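Local atomic coordinates of putative ABC transporter, periplasmic binding protein, amino acid (Neisseria gonorrhoeae, PDB entry 2YJP), a protein that probably serves as the periplasmic, L-cysteine-binding receptor of an ABC-type amino acid transporter. Residues Ile59-Gly69 against Asn77-Ala85; Lys143-Pro151 against Val207-Leu216. The protein carries 1 engineered substitution. All coordinates share one frame; numbering follows the deposited sequence.

Interaction 1: Ile59-Gly69 against Asn77-Ala85; sequences IGVFGDKPPFG and NQGFDVEIA. With CYS (cysteine), chain D.
The carbonyls of Pro67 and Phe68 meet the first turn of helix 80-93: Phe80 N donates to Pro67 O (2.9 Å) and Asp81 N to Phe68 O (2.8 Å). Gly79, at the N-cap, has phi 116°, which suits glycine, and its lack of a side chain lets Phe68 come close. The cis peptide before Pro67 and the classic beta bulge of Phe68 and Gly69 opposite Lys65 shape the turn presenting these carbonyls. The Asp81 carboxylate lies near the Phe68 carbonyl, with Asp81 OD2 3.5 Å from Phe68 CB. A water bridges the same OD2 (2.6 Å) to Phe62 N (3.0 Å), while Asp81 OD1 bonds to Tyr141 and Asn124. Apolar residues suit this buried part of the strand, where Ile59 CD1 rests on Ala85 CB at 3.8 Å; with CG1 anti to the carbonyl carbon (chi1 -52°) and CD1 extended beyond it, the longer branch reaches the helix. The extended Lys65 chain brings NZ to 3.1 Å from SG of the bound cysteine, where it also pairs with Asp212 and bonds to Asn124. The helix-start N-H groups satisfy two loop carbonyls, and the carboxylate serves Phe62 N through water, consistent with a fixed course for the loop bearing Phe62 and Lys65.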
# COMPACT_ATOMS: atom_id res chain seq x y z
N ILE A 59 4.99 -13.78 2.49
CA ILE A 59 4.54 -12.52 1.87
C ILE A 59 4.39 -11.32 2.82
O ILE A 59 3.64 -11.39 3.83
CB ILE A 59 3.24 -12.68 1.06
CG1 ILE A 59 3.40 -13.81 0.06
CG2 ILE A 59 2.90 -11.37 0.34
CD1 ILE A 59 2.19 -14.14 -0.81
N GLY A 60 5.11 -10.24 2.48
CA GLY A 60 5.10 -8.98 3.23
C GLY A 60 3.82 -8.22 2.92
O GLY A 60 3.49 -7.98 1.73
N VAL A 61 3.09 -7.85 3.98
CA VAL A 61 1.81 -7.12 3.87
C VAL A 61 1.69 -6.13 4.99
O VAL A 61 2.40 -6.24 6.00
CB VAL A 61 0.52 -8.04 3.88
CG1 VAL A 61 0.54 -9.00 2.71
CG2 VAL A 61 0.36 -8.83 5.20
N PHE A 62 0.78 -5.17 4.83
CA PHE A 62 0.42 -4.27 5.93
C PHE A 62 -0.48 -4.90 6.98
O PHE A 62 -1.36 -5.71 6.66
CB PHE A 62 -0.25 -3.00 5.40
CG PHE A 62 0.73 -2.04 4.83
CD1 PHE A 62 1.68 -1.44 5.66
CD2 PHE A 62 0.71 -1.73 3.48
CE1 PHE A 62 2.61 -0.56 5.17
CE2 PHE A 62 1.66 -0.81 2.95
CZ PHE A 62 2.62 -0.25 3.80
N GLY A 63 -0.23 -4.54 8.26
CA GLY A 63 -1.14 -4.87 9.31
C GLY A 63 -2.15 -3.79 9.64
O GLY A 63 -3.10 -4.04 10.43
N ASP A 64 -1.97 -2.58 9.12
CA ASP A 64 -2.78 -1.45 9.62
C ASP A 64 -3.10 -0.46 8.50
O ASP A 64 -3.14 0.73 8.70
CB ASP A 64 -2.06 -0.73 10.76
CG ASP A 64 -0.69 -0.13 10.32
OD1 ASP A 64 -0.20 -0.43 9.20
OD2 ASP A 64 -0.11 0.64 11.14
N LYS A 65 -3.28 -0.98 7.29
CA LYS A 65 -3.63 -0.13 6.18
C LYS A 65 -4.96 -0.59 5.54
O LYS A 65 -5.04 -0.85 4.32
CB LYS A 65 -2.48 -0.08 5.15
CG LYS A 65 -2.58 1.13 4.22
CD LYS A 65 -1.64 1.01 2.98
CE LYS A 65 -1.77 2.22 2.13
NZ LYS A 65 -0.97 2.27 0.88
N PRO A 66 -6.02 -0.68 6.35
CA PRO A 66 -7.26 -1.09 5.72
C PRO A 66 -7.68 0.02 4.71
O PRO A 66 -7.51 1.21 4.98
CB PRO A 66 -8.25 -1.15 6.89
CG PRO A 66 -7.73 -0.10 7.87
CD PRO A 66 -6.21 -0.09 7.68
N PRO A 67 -8.28 -0.36 3.58
CA PRO A 67 -8.73 -1.69 3.20
C PRO A 67 -7.76 -2.51 2.37
O PRO A 67 -8.21 -3.49 1.73
CB PRO A 67 -9.92 -1.38 2.31
CG PRO A 67 -9.49 -0.06 1.60
CD PRO A 67 -8.75 0.69 2.66
N PHE A 68 -6.48 -2.16 2.36
CA PHE A 68 -5.50 -2.84 1.51
C PHE A 68 -4.83 -4.05 2.18
O PHE A 68 -4.66 -5.10 1.55
CB PHE A 68 -4.49 -1.81 1.00
CG PHE A 68 -5.17 -0.67 0.29
CD1 PHE A 68 -5.72 -0.87 -0.95
CD2 PHE A 68 -5.36 0.55 0.91
CE1 PHE A 68 -6.40 0.12 -1.64
CE2 PHE A 68 -6.06 1.57 0.26
CZ PHE A 68 -6.60 1.32 -1.05
N GLY A 69 -4.43 -3.85 3.44
CA GLY A 69 -3.81 -4.89 4.24
C GLY A 69 -4.00 -4.56 5.68
O GLY A 69 -3.56 -3.48 6.14
N ASN A 77 -5.47 -11.88 8.60
CA ASN A 77 -5.13 -10.93 7.56
C ASN A 77 -6.29 -10.77 6.56
O ASN A 77 -6.93 -11.76 6.18
CB ASN A 77 -3.85 -11.38 6.83
CG ASN A 77 -2.66 -11.61 7.81
OD1 ASN A 77 -1.90 -10.78 8.08
ND2 ASN A 77 -2.57 -12.69 8.33
N GLN A 78 -6.55 -9.52 6.16
CA GLN A 78 -7.64 -9.21 5.24
C GLN A 78 -7.20 -8.00 4.40
O GLN A 78 -6.21 -7.34 4.71
CB GLN A 78 -8.93 -8.80 5.98
CG GLN A 78 -9.56 -9.82 6.96
CD GLN A 78 -10.04 -11.12 6.27
OE1 GLN A 78 -10.17 -11.17 5.03
NE2 GLN A 78 -10.29 -12.18 7.08
N GLY A 79 -7.98 -7.72 3.35
CA GLY A 79 -7.80 -6.57 2.51
C GLY A 79 -7.44 -6.93 1.09
O GLY A 79 -7.15 -8.08 0.75
N PHE A 80 -7.43 -5.90 0.24
CA PHE A 80 -7.22 -6.08 -1.17
C PHE A 80 -5.89 -6.79 -1.51
O PHE A 80 -5.89 -7.72 -2.31
CB PHE A 80 -7.34 -4.70 -1.81
CG PHE A 80 -7.22 -4.68 -3.30
CD1 PHE A 80 -8.13 -5.35 -4.11
CD2 PHE A 80 -6.23 -3.90 -3.89
CE1 PHE A 80 -8.03 -5.26 -5.53
CE2 PHE A 80 -6.09 -3.81 -5.30
CZ PHE A 80 -7.00 -4.51 -6.14
N ASP A 81 -4.78 -6.34 -0.94
CA ASP A 81 -3.46 -6.94 -1.22
C ASP A 81 -3.41 -8.43 -0.75
O ASP A 81 -2.74 -9.29 -1.37
CB ASP A 81 -2.38 -6.20 -0.40
CG ASP A 81 -2.18 -4.76 -0.79
OD1 ASP A 81 -2.23 -4.37 -1.96
OD2 ASP A 81 -1.92 -3.98 0.13
N VAL A 82 -4.07 -8.71 0.36
CA VAL A 82 -4.11 -10.05 0.95
C VAL A 82 -4.91 -11.00 0.05
O VAL A 82 -4.56 -12.21 -0.10
CB VAL A 82 -4.73 -9.94 2.36
CG1 VAL A 82 -5.31 -11.22 2.82
CG2 VAL A 82 -3.67 -9.33 3.38
N GLU A 83 -5.98 -10.50 -0.54
CA GLU A 83 -6.76 -11.34 -1.42
C GLU A 83 -5.87 -11.78 -2.60
O GLU A 83 -5.89 -12.95 -2.99
CB GLU A 83 -7.98 -10.59 -1.94
CG GLU A 83 -9.01 -10.37 -0.90
CD GLU A 83 -9.60 -11.70 -0.39
OE1 GLU A 83 -10.03 -12.57 -1.15
OE2 GLU A 83 -9.66 -11.90 0.80
N ILE A 84 -5.10 -10.83 -3.15
CA ILE A 84 -4.20 -11.10 -4.26
C ILE A 84 -3.17 -12.12 -3.78
O ILE A 84 -2.80 -13.05 -4.52
CB ILE A 84 -3.49 -9.81 -4.73
CG1 ILE A 84 -4.51 -8.88 -5.38
CG2 ILE A 84 -2.26 -10.13 -5.66
CD1 ILE A 84 -4.06 -7.50 -5.53
N ALA A 85 -2.70 -11.95 -2.55
CA ALA A 85 -1.70 -12.87 -2.03
C ALA A 85 -2.26 -14.32 -1.93
O ALA A 85 -1.57 -15.30 -2.26
CB ALA A 85 -1.12 -12.37 -0.70
N CYS D . 1.71 2.94 -1.53
CA CYS D . 2.54 3.95 -0.84
C CYS D . 4.00 3.48 -0.80
O CYS D . 4.32 2.40 -1.39
CB CYS D . 2.08 4.18 0.59
SG CYS D . 2.02 2.70 1.61
OXT CYS D . 4.83 4.19 -0.22
O HOH W 1 -0.87 -5.03 2.32

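Interaction 2: Lys143-Pro151 against Val207-Leu216; sequences KVALGVVSP and VALAHDNALL. With CYS (cysteine), chain D.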
# COMPACT_ATOMS: atom_id res chain seq x y z
N LYS A 143 -3.46 1.70 -9.07
CA LYS A 143 -2.86 3.03 -9.17
C LYS A 143 -3.36 3.90 -8.03
O LYS A 143 -4.44 3.65 -7.52
CB LYS A 143 -3.16 3.74 -10.50
CG LYS A 143 -4.20 3.14 -11.31
CD LYS A 143 -4.72 4.05 -12.37
CE LYS A 143 -5.38 3.22 -13.48
NZ LYS A 143 -6.63 3.81 -13.92
N VAL A 144 -2.57 4.91 -7.66
CA VAL A 144 -2.91 5.79 -6.60
C VAL A 144 -2.11 7.10 -6.68
O VAL A 144 -0.99 7.16 -7.16
CB VAL A 144 -2.77 5.02 -5.20
CG1 VAL A 144 -1.51 5.12 -4.61
CG2 VAL A 144 -3.58 5.64 -4.21
N ALA A 145 -2.73 8.17 -6.22
CA ALA A 145 -2.12 9.48 -6.12
C ALA A 145 -2.06 9.79 -4.62
O ALA A 145 -2.77 9.16 -3.83
CB ALA A 145 -2.98 10.51 -6.84
N LEU A 146 -1.22 10.74 -4.24
CA LEU A 146 -1.19 11.24 -2.89
C LEU A 146 -2.26 12.30 -2.65
O LEU A 146 -2.71 13.03 -3.56
CB LEU A 146 0.20 11.81 -2.56
CG LEU A 146 1.40 10.82 -2.71
CD1 LEU A 146 2.74 11.54 -2.54
CD2 LEU A 146 1.19 9.59 -1.77
N GLY A 147 -2.66 12.42 -1.38
CA GLY A 147 -3.58 13.46 -0.97
C GLY A 147 -3.21 13.93 0.41
O GLY A 147 -2.27 13.45 1.00
N VAL A 148 -3.90 14.94 0.91
CA VAL A 148 -3.63 15.43 2.27
C VAL A 148 -4.92 15.52 3.07
O VAL A 148 -5.90 16.09 2.56
CB VAL A 148 -2.97 16.84 2.22
CG1 VAL A 148 -2.71 17.35 3.67
CG2 VAL A 148 -1.70 16.76 1.39
N VAL A 149 -4.92 14.98 4.31
CA VAL A 149 -6.12 15.05 5.15
C VAL A 149 -5.88 15.99 6.34
O VAL A 149 -4.73 16.05 6.87
CB VAL A 149 -6.61 13.69 5.61
CG1 VAL A 149 -5.61 12.99 6.67
CG2 VAL A 149 -8.04 13.79 6.15
N SER A 150 -6.95 16.73 6.73
CA SER A 150 -6.87 17.71 7.80
C SER A 150 -8.22 17.88 8.49
O SER A 150 -9.27 17.54 7.92
CB SER A 150 -6.41 19.07 7.21
OG SER A 150 -7.29 19.50 6.15
N PRO A 151 -8.22 18.43 9.71
CA PRO A 151 -9.55 18.58 10.35
C PRO A 151 -10.47 19.54 9.56
O PRO A 151 -9.98 20.55 9.02
CB PRO A 151 -9.21 19.16 11.76
CG PRO A 151 -7.81 19.70 11.67
CD PRO A 151 -7.12 18.86 10.59
N VAL A 207 -1.03 19.53 11.81
CA VAL A 207 -2.22 20.20 11.29
C VAL A 207 -2.85 19.40 10.16
O VAL A 207 -3.98 19.70 9.81
CB VAL A 207 -1.92 21.62 10.76
CG1 VAL A 207 -1.33 22.46 11.86
CG2 VAL A 207 -0.96 21.57 9.60
N ALA A 208 -2.12 18.39 9.63
CA ALA A 208 -2.52 17.59 8.48
C ALA A 208 -1.65 16.34 8.35
O ALA A 208 -0.58 16.23 8.97
CB ALA A 208 -2.41 18.41 7.20
N LEU A 209 -2.08 15.41 7.49
CA LEU A 209 -1.37 14.18 7.29
C LEU A 209 -1.45 13.83 5.81
O LEU A 209 -2.52 13.86 5.21
CB LEU A 209 -2.00 13.10 8.16
CG LEU A 209 -1.44 11.69 8.12
CD1 LEU A 209 -1.99 10.82 9.28
CD2 LEU A 209 -1.72 10.99 6.73
N ALA A 210 -0.32 13.52 5.22
CA ALA A 210 -0.26 13.18 3.81
C ALA A 210 -0.01 11.68 3.62
O ALA A 210 0.78 11.08 4.36
CB ALA A 210 0.82 13.99 3.14
N HIS A 211 -0.67 11.10 2.61
CA HIS A 211 -0.60 9.65 2.32
C HIS A 211 -1.31 9.37 0.99
O HIS A 211 -1.80 10.31 0.33
CB HIS A 211 -1.36 8.85 3.43
CG HIS A 211 -0.70 7.55 3.80
ND1 HIS A 211 -0.27 6.64 2.86
CD2 HIS A 211 -0.42 7.02 5.01
CE1 HIS A 211 0.26 5.60 3.48
NE2 HIS A 211 0.18 5.80 4.78
N ASP A 212 -1.39 8.09 0.61
CA ASP A 212 -2.13 7.64 -0.57
C ASP A 212 -3.54 8.18 -0.42
O ASP A 212 -4.15 8.01 0.63
CB ASP A 212 -2.16 6.07 -0.65
CG ASP A 212 -0.83 5.46 -1.10
OD1 ASP A 212 0.08 6.25 -1.45
OD2 ASP A 212 -0.68 4.16 -1.12
N ASN A 213 -4.11 8.79 -1.45
CA ASN A 213 -5.47 9.36 -1.27
C ASN A 213 -6.55 8.33 -0.97
O ASN A 213 -7.46 8.60 -0.16
CB ASN A 213 -5.90 10.33 -2.40
CG ASN A 213 -5.86 9.70 -3.82
OD1 ASN A 213 -5.86 8.47 -4.02
ND2 ASN A 213 -5.87 10.60 -4.83
N ALA A 214 -6.45 7.17 -1.61
CA ALA A 214 -7.38 6.10 -1.37
C ALA A 214 -7.37 5.69 0.11
O ALA A 214 -8.40 5.42 0.67
CB ALA A 214 -7.02 4.86 -2.28
N LEU A 215 -6.21 5.60 0.72
CA LEU A 215 -6.19 5.36 2.14
C LEU A 215 -6.95 6.50 2.86
O LEU A 215 -7.79 6.25 3.72
CB LEU A 215 -4.75 5.27 2.68
CG LEU A 215 -4.65 5.12 4.20
CD1 LEU A 215 -5.37 3.82 4.67
CD2 LEU A 215 -3.19 5.11 4.61
N LEU A 216 -6.63 7.74 2.50
CA LEU A 216 -7.20 8.89 3.23
C LEU A 216 -8.73 8.98 3.08
O LEU A 216 -9.43 9.30 4.04
CB LEU A 216 -6.57 10.20 2.75
CG LEU A 216 -5.06 10.40 2.92
CD1 LEU A 216 -4.71 11.87 2.56
CD2 LEU A 216 -4.61 10.06 4.34
N CYS D . 1.71 2.94 -1.53
CA CYS D . 2.54 3.95 -0.84
C CYS D . 4.00 3.48 -0.80
O CYS D . 4.32 2.40 -1.39
CB CYS D . 2.08 4.18 0.59
SG CYS D . 2.02 2.70 1.61
OXT CYS D . 4.83 4.19 -0.22
O HOH W 2 -6.02 7.50 -6.45
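A central antiparallel strand pair of one lobe of this periplasmic binding protein, strands 142-151 and 208-212, ends at the cysteine pocket. Val149 and Leu209 exchange two backbone hydrogen bonds, and Gly147 and His211 form the next such pair, with Gly147 N donating to His211 O at 2.8 Å and 168°. The return bond from His211 N to Gly147 O is longer, 3.3 Å. As helix 213-222 begins, Asn213 N continues the pairing to Ala145 O at 2.8 Å. Gly147 suits its place because Asn213 CB and Leu216 crowd the side on which a side chain would project; Leu216 CD1 lies 3.3 Å from Gly147 O. Beta-branched valines and small alanines fit together on the pair: Val148 CG1 and CG2 fork over the methyls of Ala208 and Ala210, while Val149 CG1, held between its backbone N and carbonyl carbon (chi1 69°), meets Leu209 CB and Leu216 CD2. Val144 crosses Asp212 at about a right angle, its CG1 3.6 Å from the carboxylate carbon CG. That carboxylate takes the ligand's amino group, CYS N to Asp212 OD2 at 2.7 Å, and also pairs with Lys65. His211 ND1 accepts from Asp212 N in the ring plane, its NE2 bonds to Asn194, and Leu215 CD2 covers one face; together these hold the ring, whose edge lies toward CYS CB. Strand 226-230 borders 142-151, and helices 174-182 and 194-202 pack on the pair, Phe179 touching Ala210 and Phe198 touching Leu209.

Interaction 1 closes before interaction 2 opens along the chain, and their centres lie about 18 Å apart. The first joins the parallel sheet containing strand 57-61 to helix 80-93; the second belongs to the mixed sheet containing 142-151 and 208-212, consistent with the two lobes of a solute-binding protein. They meet at the bound cysteine, where Lys65 NZ and Asp212 OD2 form a 2.8 Å salt bridge. Elsewhere on the interface, Phe68 CZ packs on Ala214 CB (3.8 Å), and Lys65 and Pro66 touch Leu215, so the loop of interaction 1 rests on the start of helix 213-222. Ligand and inter-sheet contacts together are consistent with a closed, ligand-bound form.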